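Local coordinates for uncharacterized protein (Nostoc punctiforme, PDB 2QDR), which is of unknown function but has a double-stranded beta-helix (cupin) fold and may be a dioxygenase, at residues A[55-60]-A[258-263]; A[80-85]-A[95-100]; A[157-162]-A[280-285]. All coordinates share one frame; numbering follows the deposited sequence.

How the contacts relate
The three contacts sit in one cupin-family region and touch one another in pairs, with centres 13 to 14 Å apart. Contact 2 is a hairpin nested inside the chain loop that contact 1 closes. The two meet where Tyr-261 OH lies 3.0 Å from Thr-85 OG1 and Asn-59 OD1 lies 3.2 Å from Arg-95 NH1, both probable hydrogen bonds. Contact 3, at the centre of the chain, shares a sheet with each of the others: its strand 154-160 neighbours strand 92-98 of contact 2, and Phe-281 packs on Trp-262 of contact 1. The Trp-262 side chain lies about 3 Å from an unidentified bound ligand, that of Phe-282 about 10 Å from such a ligand.

Contact 1. Residues A[55-60]-A[258-263]; sequences FFDTNT and KDHYWY
Two first torsions bring His-260 and Asp-57 together: the imidazole stands opposite its own carbonyl carbon (chi1 -75°), and the Asp-57 carboxylate lies anti to its backbone N (chi1 -174°). They meet where strand 54-57, from early in the chain, pairs antiparallel with strand 260-264, edging (within this chain) the later half's seven-strand sheet in this double-stranded beta-helix protein. Imidazole and carboxylate are stacked with planes 7° apart, and Asp-57 CB sits over one ring face, 3.7 Å from its centroid, as a CH-pi contact. His-260 suits the place because its flat ring can take this packing while ND1 reaches the hydroxyl of Tyr-254. Were the imidazole replaced by the methyl of an alanine, the Tyr-254 hydroxyl would probably lose its nitrogen partner and Asp-57 CB the ring it rests on. The backbones are joined by Phe-56 N to Tyr-261 O (3.1 Å), Tyr-261 N to Phe-56 O (2.9 Å) and Thr-58 N to Asp-259 O. On the sheet face opposite His-260, the Phe-56 and Tyr-261 rings lie side by side, obliquely inclined, and Tyr-261 OH bonds to Glu-241. Asp-57 also closes an Asx turn, its OD1 accepting from Asn-59 N at 3.1 Å.

Contact 2. Residues A[80-85]-A[95-100]; sequences SRRLLT and RVVLPP
Arg-82 and Arg-95 face each other across an antiparallel beta hairpin as one hydrogen-bonded pair, and Ser-80 with Val-97 forms the other. Backbone bonds run both ways in each pair: Arg-95 N gives to Arg-82 O at 2.9 Å, and Arg-82 N gives to Arg-95 O at 3.0 Å. Between them lies the non-hydrogen-bonded pair of Arg-81 and Val-96, where Val-96 CA comes close to Ser-80 O in a CA-H...O contact.

The flat-group interaction is the guanidinium stack. Arg-95 extends from CG to NE with CG anti to the backbone N (chi1 -176°), whereas Arg-82 bends at chi3 (-76°), and these chain shapes let the two groups lie face on face, centres 3.8 Å apart and planes within 6°. Arg-82 NH2 sits over the centre of the Arg-95 group, and the nearest nitrogens, NH1 of Arg-82 and NH1 of Arg-95, are 3.5 Å apart. The closeness of two like charges is probably eased by nearby acids: Glu-155 makes a salt bridge with Arg-95 NH2, and Glu-63 a long, weak ion pair with Arg-82 NH2.

Apolar and mixed contacts complete the interface. Val-97 CG2 meets the edge of the Arg-82 guanidinium at 3.5 Å from NH2, and Val-97 CB packs against Ser-80 OG, a small hydroxyl that also bonds to Glu-63. On the other face, Val-96 CG1 rests 3.9 Å from Arg-81 CG, using the aliphatic part of the arginine.

Toward the turn the pairing is interrupted by a classic beta bulge, where Leu-84 and Thr-85 both face Thr-93. Strand 79-86 pairs on its other side with strands 64-67 and 41-42, and strand 92-98 with strand 154-160, within a single antiparallel sheet.

Contact 3. Residues A[157-162]-A[280-285]; sequences LWMENG and LFFVRV
Strands 157-160 and 280-285 run in the same direction, their axes 2° from parallel but 11.6 Å apart, so they meet through side chains and share no backbone bonds. Leu-157 lays its CD1 over one face of the Phe-282 ring, 4.0 Å from the centroid, in a CH-pi contact suited to a branched aliphatic chain against a buried ring. The Met-159 side chain, built as selenomethionine, bends at chi3 (-71°), which turns CE toward the ring to lie 3.7 Å from Phe-282 CZ. Its SE stands obliquely beside the same ring, a Met-aromatic contact. From CB to SE the chain also runs alongside Arg-284, with CB over one face of the guanidinium and CG 3.4 Å from NH2. Asn-161 OD1 accepts from Arg-284 NH1 at 3.3 Å, with the donor above the carbonyl plane and the bond well off straight. The buried charge of Arg-284 is met chiefly by Glu-241 and Glu-114, in salt bridges to NH2 and NH1, and Glu-114 also takes the Asn-161 ND2. Two beta-sheet halves of the chain thus pack against each other, Arg-284 and its two glutamates bridging them, consistent with a two-domain (bicupin) arrangement of double-stranded beta-helix folds.

Contact 1. Residues A[55-60]-A[258-263]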
loop_
_atom_site.group_PDB
_atom_site.type_symbol
_atom_site.label_atom_id
_atom_site.label_comp_id
_atom_site.label_asym_id
_atom_site.label_seq_id
_atom_site.Cartn_x
_atom_site.Cartn_y
_atom_site.Cartn_z
ATOM N N PHE A 55 -12.345 -25.948 -29.311
ATOM C CA PHE A 55 -12.646 -26.570 -28.036
ATOM C C PHE A 55 -13.170 -27.979 -28.250
ATOM O O PHE A 55 -13.967 -28.202 -29.162
ATOM C CB PHE A 55 -13.743 -25.807 -27.293
ATOM C CG PHE A 55 -13.578 -24.311 -27.283
ATOM C CD1 PHE A 55 -12.390 -23.734 -26.881
ATOM C CD2 PHE A 55 -14.671 -23.474 -27.541
ATOM C CE1 PHE A 55 -12.237 -22.343 -26.832
ATOM C CE2 PHE A 55 -14.543 -22.073 -27.479
ATOM C CZ PHE A 55 -13.317 -21.511 -27.126
ATOM N N PHE A 56 -12.756 -28.923 -27.405
ATOM C CA PHE A 56 -13.242 -30.306 -27.510
ATOM C C PHE A 56 -13.031 -31.136 -26.236
ATOM O O PHE A 56 -12.156 -30.848 -25.415
ATOM C CB PHE A 56 -12.630 -31.034 -28.719
ATOM C CG PHE A 56 -11.137 -31.053 -28.740
ATOM C CD1 PHE A 56 -10.429 -30.042 -29.380
ATOM C CD2 PHE A 56 -10.432 -32.102 -28.160
ATOM C CE1 PHE A 56 -9.047 -30.063 -29.426
ATOM C CE2 PHE A 56 -9.045 -32.129 -28.199
ATOM C CZ PHE A 56 -8.351 -31.113 -28.840
ATOM N N ASP A 57 -13.864 -32.165 -26.105
ATOM C CA ASP A 57 -13.845 -33.080 -24.990
ATOM C C ASP A 57 -12.752 -34.093 -25.273
ATOM O O ASP A 57 -12.808 -34.779 -26.288
ATOM C CB ASP A 57 -15.216 -33.767 -24.863
ATOM C CG ASP A 57 -15.353 -34.656 -23.624
ATOM O OD1 ASP A 57 -14.434 -34.726 -22.777
ATOM O OD2 ASP A 57 -16.423 -35.297 -23.500
ATOM N N THR A 58 -11.756 -34.181 -24.390
ATOM C CA THR A 58 -10.659 -35.149 -24.551
ATOM C C THR A 58 -11.140 -36.603 -24.364
ATOM O O THR A 58 -10.489 -37.520 -24.877
ATOM C CB THR A 58 -9.454 -34.853 -23.618
ATOM O OG1 THR A 58 -9.860 -34.883 -22.238
ATOM C CG2 THR A 58 -8.852 -33.490 -23.947
ATOM N N ASN A 59 -12.255 -36.810 -23.645
ATOM C CA ASN A 59 -12.839 -38.143 -23.464
ATOM C C ASN A 59 -13.152 -38.788 -24.820
ATOM O O ASN A 59 -12.888 -39.967 -25.011
ATOM C CB ASN A 59 -14.140 -38.106 -22.646
ATOM C CG ASN A 59 -13.947 -37.687 -21.189
ATOM O OD1 ASN A 59 -12.978 -38.042 -20.537
ATOM N ND2 ASN A 59 -14.932 -36.986 -20.661
ATOM N N THR A 60 -13.694 -37.997 -25.752
ATOM C CA THR A 60 -14.067 -38.468 -27.100
ATOM C C THR A 60 -12.895 -38.564 -28.102
ATOM O O THR A 60 -13.087 -39.069 -29.213
ATOM C CB THR A 60 -15.183 -37.585 -27.716
ATOM O OG1 THR A 60 -14.693 -36.256 -27.932
ATOM C CG2 THR A 60 -16.402 -37.547 -26.796
ATOM N N LYS A 258 -14.960 -30.389 -16.996
ATOM C CA LYS A 258 -13.840 -31.283 -16.656
ATOM C C LYS A 258 -13.422 -32.163 -17.834
ATOM O O LYS A 258 -14.255 -32.726 -18.522
ATOM C CB LYS A 258 -14.190 -32.162 -15.436
ATOM C CG LYS A 258 -13.089 -33.149 -14.964
ATOM C CD LYS A 258 -13.509 -33.908 -13.700
ATOM N N ASP A 259 -12.121 -32.222 -18.063
ATOM C CA ASP A 259 -11.485 -33.000 -19.146
ATOM C C ASP A 259 -11.611 -32.390 -20.571
ATOM O O ASP A 259 -11.199 -33.027 -21.533
ATOM C CB ASP A 259 -11.894 -34.505 -19.119
ATOM C CG ASP A 259 -11.542 -35.193 -17.798
ATOM O OD1 ASP A 259 -10.534 -34.846 -17.148
ATOM O OD2 ASP A 259 -12.265 -36.125 -17.422
ATOM N N HIS A 260 -12.141 -31.169 -20.698
ATOM C CA HIS A 260 -12.214 -30.493 -22.007
ATOM C C HIS A 260 -10.908 -29.732 -22.183
ATOM O O HIS A 260 -10.316 -29.258 -21.215
ATOM C CB HIS A 260 -13.416 -29.564 -22.137
ATOM C CG HIS A 260 -14.714 -30.282 -22.346
ATOM N ND1 HIS A 260 -15.460 -30.144 -23.498
ATOM C CD2 HIS A 260 -15.358 -31.203 -21.590
ATOM C CE1 HIS A 260 -16.536 -30.904 -23.415
ATOM N NE2 HIS A 260 -16.493 -31.565 -22.272
ATOM N N TYR A 261 -10.461 -29.634 -23.423
ATOM C CA TYR A 261 -9.221 -28.958 -23.769
ATOM C C TYR A 261 -9.430 -27.916 -24.854
ATOM O O TYR A 261 -10.390 -28.001 -25.627
ATOM C CB TYR A 261 -8.224 -30.019 -24.241
ATOM C CG TYR A 261 -6.951 -29.526 -24.903
ATOM C CD1 TYR A 261 -6.921 -29.299 -26.268
ATOM C CD2 TYR A 261 -5.784 -29.322 -24.179
ATOM C CE1 TYR A 261 -5.798 -28.868 -26.896
ATOM C CE2 TYR A 261 -4.627 -28.885 -24.807
ATOM C CZ TYR A 261 -4.645 -28.666 -26.174
ATOM O OH TYR A 261 -3.528 -28.233 -26.841
ATOM N N TRP A 262 -8.545 -26.926 -24.900
ATOM C CA TRP A 262 -8.622 -25.910 -25.941
ATOM C C TRP A 262 -7.256 -25.559 -26.525
ATOM O O TRP A 262 -6.213 -25.864 -25.944
ATOM C CB TRP A 262 -9.318 -24.644 -25.439
ATOM C CG TRP A 262 -8.630 -23.879 -24.401
ATOM C CD1 TRP A 262 -7.739 -22.870 -24.582
ATOM C CD2 TRP A 262 -8.821 -24.003 -22.998
ATOM N NE1 TRP A 262 -7.341 -22.368 -23.372
ATOM C CE2 TRP A 262 -7.984 -23.054 -22.380
ATOM C CE3 TRP A 262 -9.598 -24.848 -22.197
ATOM C CZ2 TRP A 262 -7.920 -22.907 -20.999
ATOM C CZ3 TRP A 262 -9.523 -24.711 -20.836
ATOM C CH2 TRP A 262 -8.694 -23.745 -20.245
ATOM N N TYR A 263 -7.316 -24.942 -27.703
ATOM C CA TYR A 263 -6.162 -24.485 -28.451
ATOM C C TYR A 263 -6.575 -23.234 -29.206
ATOM O O TYR A 263 -7.493 -23.269 -30.005
ATOM C CB TYR A 263 -5.650 -25.551 -29.423
ATOM C CG TYR A 263 -4.535 -25.041 -30.309
ATOM C CD1 TYR A 263 -3.253 -24.870 -29.805
ATOM C CD2 TYR A 263 -4.755 -24.736 -31.650
ATOM C CE1 TYR A 263 -2.212 -24.405 -30.611
ATOM C CE2 TYR A 263 -3.723 -24.262 -32.465
ATOM C CZ TYR A 263 -2.455 -24.099 -31.941
ATOM O OH TYR A 263 -1.432 -23.641 -32.742
#

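Contact 2. Residues A[80-85]-A[95-100]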
loop_
_atom_site.group_PDB
_atom_site.type_symbol
_atom_site.label_atom_id
_atom_site.label_comp_id
_atom_site.label_asym_id
_atom_site.label_seq_id
_atom_site.Cartn_x
_atom_site.Cartn_y
_atom_site.Cartn_z
ATOM N N SER A 80 -1.290 -45.521 -22.854
ATOM C CA SER A 80 -2.248 -45.178 -23.889
ATOM C C SER A 80 -2.023 -43.718 -24.157
ATOM O O SER A 80 -1.422 -43.047 -23.320
ATOM C CB SER A 80 -3.672 -45.385 -23.414
ATOM O OG SER A 80 -4.031 -44.387 -22.478
ATOM N N ARG A 81 -2.505 -43.213 -25.293
ATOM C CA ARG A 81 -2.354 -41.790 -25.611
ATOM C C ARG A 81 -3.494 -41.225 -26.452
ATOM O O ARG A 81 -3.937 -41.842 -27.418
ATOM C CB ARG A 81 -1.034 -41.508 -26.342
ATOM C CG ARG A 81 -0.774 -39.997 -26.520
ATOM C CD ARG A 81 0.578 -39.665 -27.100
ATOM N NE ARG A 81 0.724 -40.106 -28.483
ATOM C CZ ARG A 81 1.787 -39.864 -29.257
ATOM N NH1 ARG A 81 2.840 -39.164 -28.807
ATOM N NH2 ARG A 81 1.796 -40.322 -30.510
ATOM N N ARG A 82 -3.944 -40.041 -26.037
ATOM C CA ARG A 82 -4.969 -39.243 -26.691
ATOM C C ARG A 82 -4.196 -38.024 -27.129
ATOM O O ARG A 82 -3.820 -37.216 -26.294
ATOM C CB ARG A 82 -6.149 -38.937 -25.759
ATOM C CG ARG A 82 -7.128 -40.091 -25.773
ATOM C CD ARG A 82 -8.209 -40.106 -24.732
ATOM N NE ARG A 82 -7.684 -40.514 -23.430
ATOM C CZ ARG A 82 -8.416 -40.913 -22.384
ATOM N NH1 ARG A 82 -9.750 -41.012 -22.456
ATOM N NH2 ARG A 82 -7.796 -41.261 -21.250
ATOM N N LEU A 83 -3.907 -37.941 -28.426
ATOM C CA LEU A 83 -3.135 -36.851 -28.995
ATOM C C LEU A 83 -4.039 -35.625 -29.220
ATOM O O LEU A 83 -4.862 -35.617 -30.129
ATOM C CB LEU A 83 -2.488 -37.335 -30.293
ATOM C CG LEU A 83 -1.380 -36.483 -30.904
ATOM C CD1 LEU A 83 -0.119 -36.501 -30.045
ATOM C CD2 LEU A 83 -1.054 -36.980 -32.305
ATOM N N LEU A 84 -3.887 -34.604 -28.374
ATOM C CA LEU A 84 -4.701 -33.369 -28.432
ATOM C C LEU A 84 -4.315 -32.396 -29.550
ATOM O O LEU A 84 -5.162 -32.016 -30.367
ATOM C CB LEU A 84 -4.652 -32.653 -27.078
ATOM C CG LEU A 84 -5.481 -33.203 -25.893
ATOM C CD1 LEU A 84 -5.616 -34.710 -25.819
ATOM C CD2 LEU A 84 -4.919 -32.663 -24.552
ATOM N N THR A 85 -3.061 -31.949 -29.540
ATOM C CA THR A 85 -2.526 -31.044 -30.566
ATOM C C THR A 85 -1.091 -31.399 -30.851
ATOM O O THR A 85 -0.399 -31.930 -29.983
ATOM C CB THR A 85 -2.533 -29.538 -30.181
ATOM O OG1 THR A 85 -1.764 -29.335 -28.986
ATOM C CG2 THR A 85 -3.935 -29.038 -29.967
ATOM N N ARG A 95 -2.910 -36.523 -23.599
ATOM C CA ARG A 95 -3.412 -37.082 -22.364
ATOM C C ARG A 95 -3.025 -38.549 -22.401
ATOM O O ARG A 95 -3.589 -39.328 -23.184
ATOM C CB ARG A 95 -4.912 -36.890 -22.308
ATOM C CG ARG A 95 -5.588 -37.336 -21.032
ATOM C CD ARG A 95 -7.062 -37.225 -21.247
ATOM N NE ARG A 95 -7.872 -37.689 -20.129
ATOM C CZ ARG A 95 -9.192 -37.892 -20.199
ATOM N NH1 ARG A 95 -9.874 -37.702 -21.338
ATOM N NH2 ARG A 95 -9.845 -38.325 -19.129
ATOM N N VAL A 96 -2.034 -38.916 -21.587
ATOM C CA VAL A 96 -1.545 -40.292 -21.538
ATOM C C VAL A 96 -2.045 -40.977 -20.276
ATOM O O VAL A 96 -2.389 -40.300 -19.305
ATOM C CB VAL A 96 0.022 -40.394 -21.618
ATOM C CG1 VAL A 96 0.545 -39.761 -22.906
ATOM C CG2 VAL A 96 0.728 -39.776 -20.404
ATOM N N VAL A 97 -2.117 -42.309 -20.313
ATOM C CA VAL A 97 -2.545 -43.089 -19.160
ATOM C C VAL A 97 -1.545 -44.216 -18.968
ATOM O O VAL A 97 -1.442 -45.108 -19.812
ATOM C CB VAL A 97 -3.963 -43.661 -19.305
ATOM C CG1 VAL A 97 -4.370 -44.448 -18.038
ATOM C CG2 VAL A 97 -4.943 -42.528 -19.616
ATOM N N LEU A 98 -0.815 -44.157 -17.857
ATOM C CA LEU A 98 0.180 -45.153 -17.506
ATOM C C LEU A 98 -0.475 -46.203 -16.604
ATOM O O LEU A 98 -1.174 -45.837 -15.659
ATOM C CB LEU A 98 1.349 -44.487 -16.794
ATOM C CG LEU A 98 2.037 -43.357 -17.567
ATOM C CD1 LEU A 98 3.193 -42.813 -16.757
ATOM C CD2 LEU A 98 2.539 -43.798 -18.942
ATOM N N PRO A 99 -0.257 -47.505 -16.883
ATOM C CA PRO A 99 -0.891 -48.539 -16.051
ATOM C C PRO A 99 -0.262 -48.721 -14.651
ATOM O O PRO A 99 0.857 -48.261 -14.434
ATOM C CB PRO A 99 -0.710 -49.803 -16.894
ATOM C CG PRO A 99 0.510 -49.567 -17.665
ATOM C CD PRO A 99 0.543 -48.104 -17.968
ATOM N N PRO A 100 -0.979 -49.392 -13.715
ATOM C CA PRO A 100 -0.556 -49.661 -12.319
ATOM C C PRO A 100 0.899 -50.091 -12.068
ATOM O O PRO A 100 1.551 -49.502 -11.208
ATOM C CB PRO A 100 -1.491 -50.804 -11.904
ATOM C CG PRO A 100 -2.730 -50.530 -12.630
ATOM C CD PRO A 100 -2.333 -49.941 -13.953
#

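Contact 3. Residues A[157-162]-A[280-285]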
loop_
_atom_site.group_PDB
_atom_site.type_symbol
_atom_site.label_atom_id
_atom_site.label_comp_id
_atom_site.label_asym_id
_atom_site.label_seq_id
_atom_site.Cartn_x
_atom_site.Cartn_y
_atom_site.Cartn_z
ATOM N N LEU A 157 -0.837 -34.962 -18.401
ATOM C CA LEU A 157 -0.757 -34.104 -19.572
ATOM C C LEU A 157 0.710 -34.210 -19.967
ATOM O O LEU A 157 1.572 -33.677 -19.274
ATOM C CB LEU A 157 -1.148 -32.654 -19.301
ATOM C CG LEU A 157 -2.602 -32.385 -18.912
ATOM C CD1 LEU A 157 -2.784 -30.909 -18.566
ATOM C CD2 LEU A 157 -3.565 -32.802 -20.017
ATOM N N TRP A 158 0.984 -34.944 -21.043
ATOM C CA TRP A 158 2.334 -35.171 -21.540
ATOM C C TRP A 158 2.622 -34.150 -22.627
ATOM O O TRP A 158 2.021 -34.206 -23.700
ATOM C CB TRP A 158 2.430 -36.592 -22.077
ATOM C CG TRP A 158 3.783 -37.043 -22.459
ATOM C CD1 TRP A 158 4.384 -36.920 -23.679
ATOM C CD2 TRP A 158 4.702 -37.756 -21.626
ATOM N NE1 TRP A 158 5.633 -37.499 -23.647
ATOM C CE2 TRP A 158 5.850 -38.019 -22.398
ATOM C CE3 TRP A 158 4.666 -38.195 -20.298
ATOM C CZ2 TRP A 158 6.963 -38.695 -21.884
ATOM C CZ3 TRP A 158 5.769 -38.872 -19.787
ATOM C CH2 TRP A 158 6.903 -39.108 -20.578
HETATM N N MSE A 159 3.552 -33.238 -22.357
HETATM C CA MSE A 159 3.894 -32.141 -23.278
HETATM C C MSE A 159 5.325 -32.156 -23.827
HETATM O O MSE A 159 6.255 -31.724 -23.162
HETATM C CB MSE A 159 3.623 -30.826 -22.538
HETATM C CG MSE A 159 2.143 -30.575 -22.319
HETATM SE SE MSE A 159 1.714 -29.283 -20.962
HETATM C CE MSE A 159 2.193 -30.295 -19.378
ATOM N N GLU A 160 5.472 -32.638 -25.056
ATOM C CA GLU A 160 6.757 -32.722 -25.755
ATOM C C GLU A 160 6.945 -31.392 -26.481
ATOM O O GLU A 160 6.163 -31.098 -27.368
ATOM C CB GLU A 160 6.740 -33.882 -26.734
ATOM C CG GLU A 160 6.382 -35.239 -26.099
ATOM C CD GLU A 160 6.377 -36.387 -27.086
ATOM O OE1 GLU A 160 6.734 -36.197 -28.272
ATOM O OE2 GLU A 160 6.004 -37.495 -26.672
ATOM N N ASN A 161 7.962 -30.597 -26.126
ATOM C CA ASN A 161 8.156 -29.251 -26.716
ATOM C C ASN A 161 9.315 -28.995 -27.676
ATOM O O ASN A 161 9.237 -28.066 -28.481
ATOM C CB ASN A 161 8.340 -28.232 -25.592
ATOM C CG ASN A 161 7.203 -28.205 -24.605
ATOM O OD1 ASN A 161 6.077 -28.618 -24.889
ATOM N ND2 ASN A 161 7.491 -27.676 -23.430
ATOM N N GLY A 162 10.397 -29.759 -27.556
ATOM C CA GLY A 162 11.593 -29.606 -28.399
ATOM C C GLY A 162 11.386 -29.511 -29.902
ATOM O O GLY A 162 10.325 -29.882 -30.430
ATOM N N LEU A 280 -11.260 -24.645 -12.117
ATOM C CA LEU A 280 -9.804 -24.728 -12.085
ATOM C C LEU A 280 -9.362 -25.142 -13.480
ATOM O O LEU A 280 -9.921 -26.086 -14.044
ATOM C CB LEU A 280 -9.303 -25.738 -11.061
ATOM C CG LEU A 280 -7.788 -25.914 -10.893
ATOM C CD1 LEU A 280 -7.098 -24.617 -10.551
ATOM C CD2 LEU A 280 -7.502 -26.976 -9.822
ATOM N N PHE A 281 -8.344 -24.462 -14.008
ATOM C CA PHE A 281 -7.856 -24.693 -15.356
ATOM C C PHE A 281 -6.343 -24.683 -15.502
ATOM O O PHE A 281 -5.702 -23.783 -15.000
ATOM C CB PHE A 281 -8.360 -23.557 -16.246
ATOM C CG PHE A 281 -9.856 -23.371 -16.232
ATOM C CD1 PHE A 281 -10.454 -22.510 -15.317
ATOM C CD2 PHE A 281 -10.665 -24.040 -17.143
ATOM C CE1 PHE A 281 -11.823 -22.344 -15.299
ATOM C CE2 PHE A 281 -12.029 -23.867 -17.128
ATOM C CZ PHE A 281 -12.605 -23.018 -16.204
ATOM N N PHE A 282 -5.788 -25.672 -16.199
ATOM C CA PHE A 282 -4.358 -25.739 -16.484
ATOM C C PHE A 282 -4.210 -24.929 -17.757
ATOM O O PHE A 282 -4.892 -25.227 -18.738
ATOM C CB PHE A 282 -3.885 -27.170 -16.714
ATOM C CG PHE A 282 -2.436 -27.291 -17.119
ATOM C CD1 PHE A 282 -1.441 -27.424 -16.164
ATOM C CD2 PHE A 282 -2.069 -27.319 -18.467
ATOM C CE1 PHE A 282 -0.097 -27.562 -16.540
ATOM C CE2 PHE A 282 -0.729 -27.461 -18.847
ATOM C CZ PHE A 282 0.256 -27.575 -17.881
ATOM N N VAL A 283 -3.361 -23.904 -17.743
ATOM C CA VAL A 283 -3.178 -23.035 -18.905
ATOM C C VAL A 283 -1.714 -22.899 -19.255
ATOM O O VAL A 283 -0.864 -22.906 -18.366
ATOM C CB VAL A 283 -3.740 -21.625 -18.635
ATOM C CG1 VAL A 283 -3.681 -20.754 -19.901
ATOM C CG2 VAL A 283 -5.163 -21.718 -18.127
ATOM N N ARG A 284 -1.432 -22.741 -20.545
ATOM C CA ARG A 284 -0.076 -22.584 -21.024
ATOM C C ARG A 284 -0.098 -21.546 -22.171
ATOM O O ARG A 284 -0.843 -21.710 -23.130
ATOM C CB ARG A 284 0.446 -23.972 -21.387
ATOM C CG ARG A 284 1.911 -24.042 -21.568
ATOM C CD ARG A 284 2.479 -25.438 -21.338
ATOM N NE ARG A 284 2.146 -26.435 -22.352
ATOM C CZ ARG A 284 2.928 -26.829 -23.360
ATOM N NH1 ARG A 284 4.141 -26.325 -23.560
ATOM N NH2 ARG A 284 2.499 -27.765 -24.190
ATOM N N VAL A 285 0.683 -20.465 -22.032
ATOM C CA VAL A 285 0.743 -19.332 -22.987
ATOM C C VAL A 285 2.181 -18.984 -23.353
ATOM O O VAL A 285 3.008 -18.862 -22.461
ATOM C CB VAL A 285 0.035 -18.078 -22.372
ATOM C CG1 VAL A 285 0.133 -16.857 -23.273
ATOM C CG2 VAL A 285 -1.422 -18.368 -22.086
#